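Local coordinates for putative tetR-family transcriptional regulatory protein (Streptomyces coelicolor, PDB 2DG8), which probably acts as a TetR-family transcriptional regulator that binds DNA through an N-terminal helix-turn-helix domain, at residues Thr51-Glu54 and Gln55-Glu59. Numbering follows the deposited sequence.
Sequences TGIE and QLLRE
Gln55 reaches back from the first turn of helix 53-77 to Thr51, in the link after helix 44-49, which with helix 32-39 forms the TetR-family helix-turn-helix. Its CB lies 3.7 Å from OG1 of Thr51. With CG anti to the backbone N (chi1 175°) and the chain extended beyond it, CD is carried back alongside the same hydroxyl. At the tip, OE1 of Gln55 accepts a hydrogen bond from Thr51 N at 3.0 Å, nearly straight (160°), yet the donor stands 44° out of the carbonyl plane. NE2 of Gln55 comes within 4.1 Å of CG2 of Thr51, and the two side chains cross at about a right angle. A water also links these residues, accepting from the backbone N of Gln55 and bonding to OG1 of Thr51, both at 3.2 Å. Buried Leu56 sets the helix start against Leu15 and Thr18 of helix 10-25 and Ile35 of helix 32-39. Glu54 and Arg58 lie side by side, CG of Glu54 3.8 Å from CD of Arg58, whose guanidinium has its salt bridge with Glu122. OE1 of Glu54 is 4.5 Å from NH1 of Arg58 and well out of the guanidinium plane, so their attraction is probably one of charge alone. The chemistry implies that amide and water tie link to helix, besides the first backbone bond, Leu56 N to O of the N-cap Gly52.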
ATOM      1  N   THR A  51     -23.929 -15.114  -4.453  1.00 33.03           N
ATOM      2  CA  THR A  51     -23.675 -16.530  -4.211  1.00 34.14           C
ATOM      3  C   THR A  51     -22.908 -16.770  -2.921  1.00 34.59           C
ATOM      4  O   THR A  51     -22.966 -17.855  -2.349  1.00 37.15           O
ATOM      5  CB  THR A  51     -22.883 -17.162  -5.379  1.00 35.27           C
ATOM      6  OG1 THR A  51     -21.583 -16.562  -5.470  1.00 32.72           O
ATOM      7  CG2 THR A  51     -23.624 -16.952  -6.691  1.00 30.54           C
ATOM      8  N   GLY A  52     -22.189 -15.754  -2.463  1.00 36.40           N
ATOM      9  CA  GLY A  52     -21.408 -15.891  -1.246  1.00 36.33           C
ATOM     10  C   GLY A  52     -20.605 -14.631  -0.991  1.00 38.08           C
ATOM     11  O   GLY A  52     -20.659 -13.691  -1.789  1.00 35.92           O
ATOM     12  N   ILE A  53     -19.842 -14.619   0.096  1.00 38.85           N
ATOM     13  CA  ILE A  53     -19.048 -13.454   0.467  1.00 42.03           C
ATOM     14  C   ILE A  53     -17.959 -13.101  -0.540  1.00 42.10           C
ATOM     15  O   ILE A  53     -17.621 -11.925  -0.707  1.00 40.78           O
ATOM     16  CB  ILE A  53     -18.399 -13.639   1.866  1.00 44.82           C
ATOM     17  CG1 ILE A  53     -18.571 -12.364   2.691  1.00 48.41           C
ATOM     18  CG2 ILE A  53     -16.909 -13.942   1.735  1.00 48.33           C
ATOM     19  CD1 ILE A  53     -19.988 -12.154   3.207  1.00 46.83           C
ATOM     20  N   GLU A  54     -17.413 -14.112  -1.211  1.00 42.49           N
ATOM     21  CA  GLU A  54     -16.359 -13.871  -2.184  1.00 41.92           C
ATOM     22  C   GLU A  54     -16.870 -13.059  -3.366  1.00 39.54           C
ATOM     23  O   GLU A  54     -16.252 -12.072  -3.746  1.00 38.76           O
ATOM     24  CB  GLU A  54     -15.759 -15.182  -2.698  1.00 45.27           C
ATOM     25  CG  GLU A  54     -14.521 -14.939  -3.557  1.00 49.75           C
ATOM     26  CD  GLU A  54     -13.939 -16.202  -4.160  1.00 54.40           C
ATOM     27  OE1 GLU A  54     -12.695 -16.265  -4.313  1.00 56.36           O
ATOM     28  OE2 GLU A  54     -14.717 -17.124  -4.493  1.00 56.80           O
ATOM     29  N   GLN A  55     -17.988 -13.473  -3.956  1.00 36.30           N
ATOM     30  CA  GLN A  55     -18.530 -12.720  -5.078  1.00 34.53           C
ATOM     31  C   GLN A  55     -18.879 -11.305  -4.614  1.00 34.47           C
ATOM     32  O   GLN A  55     -18.640 -10.329  -5.323  1.00 34.68           O
ATOM     33  CB  GLN A  55     -19.787 -13.386  -5.629  1.00 35.34           C
ATOM     34  CG  GLN A  55     -20.438 -12.567  -6.728  1.00 35.58           C
ATOM     35  CD  GLN A  55     -21.752 -13.152  -7.182  1.00 38.99           C
ATOM     36  OE1 GLN A  55     -22.736 -13.161  -6.437  1.00 39.78           O
ATOM     37  NE2 GLN A  55     -21.776 -13.660  -8.407  1.00 37.91           N
ATOM     38  N   LEU A  56     -19.459 -11.211  -3.422  1.00 33.26           N
ATOM     39  CA  LEU A  56     -19.843  -9.927  -2.835  1.00 34.69           C
ATOM     40  C   LEU A  56     -18.590  -9.047  -2.733  1.00 34.18           C
ATOM     41  O   LEU A  56     -18.575  -7.911  -3.209  1.00 34.04           O
ATOM     42  CB  LEU A  56     -20.457 -10.176  -1.443  1.00 32.51           C
ATOM     43  CG  LEU A  56     -21.226  -9.123  -0.630  1.00 37.89           C
ATOM     44  CD1 LEU A  56     -20.304  -8.503   0.378  1.00 39.72           C
ATOM     45  CD2 LEU A  56     -21.870  -8.067  -1.544  1.00 34.37           C
ATOM     46  N   LEU A  57     -17.531  -9.585  -2.133  1.00 33.89           N
ATOM     47  CA  LEU A  57     -16.290  -8.829  -1.989  1.00 36.95           C
ATOM     48  C   LEU A  57     -15.666  -8.474  -3.333  1.00 36.65           C
ATOM     49  O   LEU A  57     -15.149  -7.367  -3.521  1.00 38.93           O
ATOM     50  CB  LEU A  57     -15.276  -9.605  -1.146  1.00 36.11           C
ATOM     51  CG  LEU A  57     -15.586  -9.712   0.351  1.00 36.51           C
ATOM     52  CD1 LEU A  57     -14.448 -10.418   1.054  1.00 34.90           C
ATOM     53  CD2 LEU A  57     -15.789  -8.324   0.942  1.00 37.21           C
ATOM     54  N   ARG A  58     -15.716  -9.405  -4.275  1.00 37.44           N
ATOM     55  CA  ARG A  58     -15.148  -9.150  -5.591  1.00 39.54           C
ATOM     56  C   ARG A  58     -15.918  -8.037  -6.285  1.00 38.82           C
ATOM     57  O   ARG A  58     -15.314  -7.145  -6.887  1.00 38.93           O
ATOM     58  CB  ARG A  58     -15.166 -10.424  -6.444  1.00 40.75           C
ATOM     59  CG  ARG A  58     -14.269 -11.540  -5.891  1.00 43.93           C
ATOM     60  CD  ARG A  58     -14.381 -12.823  -6.706  1.00 48.52           C
ATOM     61  NE  ARG A  58     -13.673 -12.750  -7.979  1.00 54.13           N
ATOM     62  CZ  ARG A  58     -12.348 -12.795  -8.102  1.00 58.57           C
ATOM     63  NH1 ARG A  58     -11.577 -12.917  -7.026  1.00 60.75           N
ATOM     64  NH2 ARG A  58     -11.789 -12.719  -9.305  1.00 60.33           N
ATOM     65  N   GLU A  59     -17.245  -8.073  -6.188  1.00 36.02           N
ATOM     66  CA  GLU A  59     -18.056  -7.043  -6.826  1.00 37.01           C
ATOM     67  C   GLU A  59     -17.945  -5.705  -6.103  1.00 35.75           C
ATOM     68  O   GLU A  59     -18.016  -4.657  -6.740  1.00 37.12           O
ATOM     69  CB  GLU A  59     -19.527  -7.472  -6.912  1.00 37.00           C
ATOM     70  CG  GLU A  59     -19.754  -8.728  -7.741  1.00 41.26           C
ATOM     71  CD  GLU A  59     -21.179  -8.844  -8.273  1.00 43.68           C
ATOM     72  OE1 GLU A  59     -21.650  -9.984  -8.468  1.00 45.45           O
ATOM     73  OE2 GLU A  59     -21.819  -7.799  -8.511  1.00 44.91           O
TER
HETATM   74  O   HOH W   1     -19.265 -16.389  -3.321  1.00 45.70           O